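Local coordinates for peptidase M3B, oligoendopeptidase F (Enterococcus faecium, PDB 2QR4), which probably hydrolyses peptide bonds within oligopeptides as a zinc-dependent metallopeptidase of family M3, at residues A[245-256]-A[553-563]. Numbering follows the deposited sequence.
Sequences PESVYDTLVDVV and MTQAAYIEDAM
Val255 and Ile559 meet where, in the largely helical M3 peptidase fold, the stretches 246-256 and 557-563 of helices 246-258 and 557-579 run in the same general direction, their axes 31° apart, although almost 300 residues separate them in sequence. The contact illustrates how a helix can pack on the first part of another helix and the residues that lead into it. The apolar part follows one face of helix 246-256. Val255 straddles its partners with a forked side chain: CG1, anti to the backbone N (chi1 173°), lies 3.4 Å from CG2 of Ile559, while CG2 rests 3.5 Å from CB of Ala556. Ile559 reaches on with its other branch, setting CD1 against the backbone at CA of Leu252, 3.7 Å away, and crossing that leucine's side chain at about a right angle. One turn further along, the bent selenomethionine Met563 brings CE to CG2 of Val256; Phe437 of helix 418-454 touches both residues. The polar part gathers around residues 553-556. Thr251 divides its two branches: CG2 packs on CA of Ala556, whereas OG1 lies 2.9 Å from Ser247 O in its own helix and 3.2 Å from Thr554 O across the contact, two acceptors competing for one hydroxyl proton. A water completes the junction, joining both backbones and a tyrosine ring. It donates to Val248 O and to Met553 O, and, sitting in the ring plane at the edge of Tyr558, it accepts from Tyr558 OH, 2.7 Å from the water oxygen.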
loop_
_atom_site.group_PDB
_atom_site.type_symbol
_atom_site.label_atom_id
_atom_site.label_comp_id
_atom_site.label_asym_id
_atom_site.label_seq_id
_atom_site.Cartn_x
_atom_site.Cartn_y
_atom_site.Cartn_z
ATOM N N PRO A 245 21.165 14.074 -16.705
ATOM C CA PRO A 245 21.996 12.882 -16.840
ATOM C C PRO A 245 22.259 12.289 -15.458
ATOM O O PRO A 245 22.372 13.033 -14.485
ATOM C CB PRO A 245 23.314 13.425 -17.422
ATOM C CG PRO A 245 23.035 14.835 -17.855
ATOM C CD PRO A 245 21.861 15.320 -17.085
ATOM N N GLU A 246 22.354 10.964 -15.371
ATOM C CA GLU A 246 22.653 10.294 -14.106
ATOM C C GLU A 246 23.965 10.799 -13.481
ATOM O O GLU A 246 24.140 10.770 -12.263
ATOM C CB GLU A 246 22.726 8.776 -14.303
ATOM C CG GLU A 246 21.375 8.102 -14.523
ATOM C CD GLU A 246 21.419 6.616 -14.197
ATOM O OE1 GLU A 246 21.062 6.243 -13.056
ATOM O OE2 GLU A 246 21.831 5.821 -15.064
ATOM N N SER A 247 24.884 11.271 -14.319
ATOM C CA SER A 247 26.162 11.747 -13.833
ATOM C C SER A 247 26.047 12.921 -12.852
ATOM O O SER A 247 26.925 13.090 -12.025
ATOM C CB SER A 247 27.034 12.167 -14.999
ATOM O OG SER A 247 26.479 13.313 -15.608
ATOM N N VAL A 248 25.006 13.755 -12.933
ATOM C CA VAL A 248 24.921 14.807 -11.930
ATOM C C VAL A 248 24.714 14.191 -10.546
ATOM O O VAL A 248 25.285 14.658 -9.564
ATOM C CB VAL A 248 23.891 15.957 -12.227
ATOM C CG1 VAL A 248 23.651 16.145 -13.722
ATOM C CG2 VAL A 248 22.614 15.742 -11.495
ATOM N N TYR A 249 23.949 13.111 -10.484
ATOM C CA TYR A 249 23.675 12.429 -9.218
ATOM C C TYR A 249 24.943 11.737 -8.672
ATOM O O TYR A 249 25.247 11.849 -7.481
ATOM C CB TYR A 249 22.554 11.412 -9.433
ATOM C CG TYR A 249 21.702 11.042 -8.234
ATOM C CD1 TYR A 249 22.216 10.287 -7.167
ATOM C CD2 TYR A 249 20.354 11.394 -8.197
ATOM C CE1 TYR A 249 21.392 9.914 -6.084
ATOM C CE2 TYR A 249 19.533 11.037 -7.124
ATOM C CZ TYR A 249 20.042 10.300 -6.082
ATOM O OH TYR A 249 19.186 9.966 -5.052
ATOM N N ASP A 250 25.679 11.025 -9.533
ATOM C CA ASP A 250 26.940 10.363 -9.109
ATOM C C ASP A 250 27.954 11.372 -8.603
ATOM O O ASP A 250 28.515 11.207 -7.529
ATOM C CB ASP A 250 27.585 9.558 -10.244
ATOM C CG ASP A 250 26.751 8.355 -10.669
ATOM O OD1 ASP A 250 25.979 7.825 -9.846
ATOM O OD2 ASP A 250 26.875 7.938 -11.842
ATOM N N THR A 251 28.170 12.430 -9.377
ATOM C CA THR A 251 29.070 13.505 -8.986
ATOM C C THR A 251 28.730 14.077 -7.613
ATOM O O THR A 251 29.616 14.267 -6.783
ATOM C CB THR A 251 29.035 14.636 -9.999
ATOM O OG1 THR A 251 29.524 14.157 -11.249
ATOM C CG2 THR A 251 29.893 15.781 -9.540
ATOM N N LEU A 252 27.449 14.341 -7.378
ATOM C CA LEU A 252 27.005 14.856 -6.078
ATOM C C LEU A 252 27.372 13.893 -4.958
ATOM O O LEU A 252 28.036 14.274 -3.993
ATOM C CB LEU A 252 25.493 15.119 -6.066
ATOM C CG LEU A 252 24.909 15.436 -4.687
ATOM C CD1 LEU A 252 25.263 16.875 -4.219
ATOM C CD2 LEU A 252 23.410 15.230 -4.723
ATOM N N VAL A 253 26.957 12.640 -5.093
ATOM C CA VAL A 253 27.221 11.646 -4.054
ATOM C C VAL A 253 28.730 11.420 -3.825
ATOM O O VAL A 253 29.180 11.313 -2.682
ATOM C CB VAL A 253 26.465 10.323 -4.346
ATOM C CG1 VAL A 253 26.901 9.211 -3.406
ATOM C CG2 VAL A 253 24.967 10.554 -4.229
ATOM N N ASP A 254 29.507 11.384 -4.907
ATOM C CA ASP A 254 30.961 11.177 -4.819
ATOM C C ASP A 254 31.715 12.337 -4.197
ATOM O O ASP A 254 32.607 12.123 -3.374
ATOM C CB ASP A 254 31.568 10.864 -6.191
ATOM C CG ASP A 254 31.125 9.510 -6.719
ATOM O OD1 ASP A 254 30.523 8.741 -5.939
ATOM O OD2 ASP A 254 31.366 9.213 -7.910
ATOM N N VAL A 255 31.394 13.561 -4.605
ATOM C CA VAL A 255 32.082 14.725 -4.044
ATOM C C VAL A 255 31.740 14.899 -2.560
ATOM O O VAL A 255 32.612 15.173 -1.740
ATOM C CB VAL A 255 31.767 16.007 -4.838
ATOM C CG1 VAL A 255 32.356 17.218 -4.142
ATOM C CG2 VAL A 255 32.302 15.890 -6.285
ATOM N N VAL A 256 30.475 14.699 -2.209
ATOM C CA VAL A 256 30.071 14.783 -0.817
ATOM C C VAL A 256 30.760 13.710 0.025
ATOM O O VAL A 256 31.282 14.002 1.094
ATOM C CB VAL A 256 28.538 14.736 -0.646
ATOM C CG1 VAL A 256 28.182 14.573 0.814
ATOM C CG2 VAL A 256 27.898 16.021 -1.205
HETATM N N MSE A 553 26.938 21.055 -14.169
HETATM C CA MSE A 553 26.561 20.183 -13.065
HETATM C C MSE A 553 26.959 18.718 -13.252
HETATM O O MSE A 553 26.787 17.895 -12.345
HETATM C CB MSE A 553 25.066 20.308 -12.797
HETATM C CG MSE A 553 24.697 21.572 -12.039
HETATM SE SE MSE A 553 22.768 21.657 -11.763
HETATM C CE MSE A 553 22.681 22.609 -10.073
ATOM N N THR A 554 27.485 18.399 -14.429
ATOM C CA THR A 554 27.979 17.058 -14.706
ATOM C C THR A 554 29.370 16.896 -14.110
ATOM O O THR A 554 29.857 15.773 -13.950
ATOM C CB THR A 554 28.077 16.786 -16.219
ATOM O OG1 THR A 554 28.943 17.750 -16.817
ATOM C CG2 THR A 554 26.716 16.881 -16.888
ATOM N N GLN A 555 30.001 18.022 -13.776
ATOM C CA GLN A 555 31.378 18.023 -13.273
ATOM C C GLN A 555 31.441 18.376 -11.790
ATOM O O GLN A 555 30.524 18.976 -11.250
ATOM C CB GLN A 555 32.257 18.979 -14.083
ATOM C CG GLN A 555 32.417 18.620 -15.565
ATOM C CD GLN A 555 33.018 17.243 -15.778
ATOM O OE1 GLN A 555 32.613 16.514 -16.678
ATOM N NE2 GLN A 555 33.984 16.877 -14.945
ATOM N N ALA A 556 32.544 18.014 -11.147
ATOM C CA ALA A 556 32.695 18.122 -9.697
ATOM C C ALA A 556 33.018 19.538 -9.200
ATOM O O ALA A 556 32.749 19.881 -8.049
ATOM C CB ALA A 556 33.781 17.155 -9.235
ATOM N N ALA A 557 33.603 20.352 -10.070
ATOM C CA ALA A 557 34.178 21.625 -9.663
ATOM C C ALA A 557 33.206 22.500 -8.878
ATOM O O ALA A 557 33.576 23.090 -7.871
ATOM C CB ALA A 557 34.706 22.379 -10.882
ATOM N N TYR A 558 31.964 22.585 -9.327
ATOM C CA TYR A 558 31.025 23.499 -8.691
ATOM C C TYR A 558 30.693 23.055 -7.275
ATOM O O TYR A 558 30.367 23.889 -6.431
ATOM C CB TYR A 558 29.746 23.694 -9.525
ATOM C CG TYR A 558 28.692 22.597 -9.377
ATOM C CD1 TYR A 558 28.941 21.292 -9.801
ATOM C CD2 TYR A 558 27.435 22.882 -8.853
ATOM C CE1 TYR A 558 27.977 20.310 -9.693
ATOM C CE2 TYR A 558 26.461 21.904 -8.755
ATOM C CZ TYR A 558 26.738 20.621 -9.160
ATOM O OH TYR A 558 25.773 19.638 -9.022
ATOM N N ILE A 559 30.783 21.756 -7.001
ATOM C CA ILE A 559 30.535 21.308 -5.637
ATOM C C ILE A 559 31.808 21.481 -4.844
ATOM O O ILE A 559 31.782 21.897 -3.681
ATOM C CB ILE A 559 30.032 19.856 -5.564
ATOM C CG1 ILE A 559 28.716 19.719 -6.338
ATOM C CG2 ILE A 559 29.799 19.465 -4.129
ATOM C CD1 ILE A 559 28.312 18.293 -6.606
ATOM N N GLU A 560 32.931 21.192 -5.487
ATOM C CA GLU A 560 34.223 21.419 -4.849
ATOM C C GLU A 560 34.448 22.886 -4.435
ATOM O O GLU A 560 35.022 23.141 -3.383
ATOM C CB GLU A 560 35.371 20.826 -5.683
ATOM C CG GLU A 560 35.588 19.333 -5.344
ATOM C CD GLU A 560 36.305 18.532 -6.421
ATOM O OE1 GLU A 560 36.783 19.122 -7.414
ATOM O OE2 GLU A 560 36.396 17.291 -6.262
ATOM N N ASP A 561 33.954 23.842 -5.224
ATOM C CA ASP A 561 34.038 25.259 -4.846
ATOM C C ASP A 561 33.234 25.566 -3.577
ATOM O O ASP A 561 33.686 26.312 -2.710
ATOM C CB ASP A 561 33.551 26.158 -5.976
ATOM C CG ASP A 561 34.505 26.189 -7.154
ATOM O OD1 ASP A 561 35.682 25.776 -6.993
ATOM O OD2 ASP A 561 34.068 26.632 -8.244
ATOM N N ALA A 562 32.043 24.987 -3.477
ATOM C CA ALA A 562 31.202 25.176 -2.312
ATOM C C ALA A 562 31.915 24.598 -1.089
ATOM O O ALA A 562 32.043 25.264 -0.058
ATOM C CB ALA A 562 29.849 24.499 -2.522
HETATM N N MSE A 563 32.394 23.363 -1.228
HETATM C CA MSE A 563 33.160 22.701 -0.185
HETATM C C MSE A 563 34.337 23.546 0.296
HETATM O O MSE A 563 34.590 23.653 1.495
HETATM C CB MSE A 563 33.659 21.348 -0.672
HETATM C CG MSE A 563 32.566 20.319 -0.873
HETATM SE SE MSE A 563 31.548 19.927 0.761
HETATM C CE MSE A 563 30.295 18.640 -0.020
HETATM O O HOH W 1 26.364 17.112 -9.796
#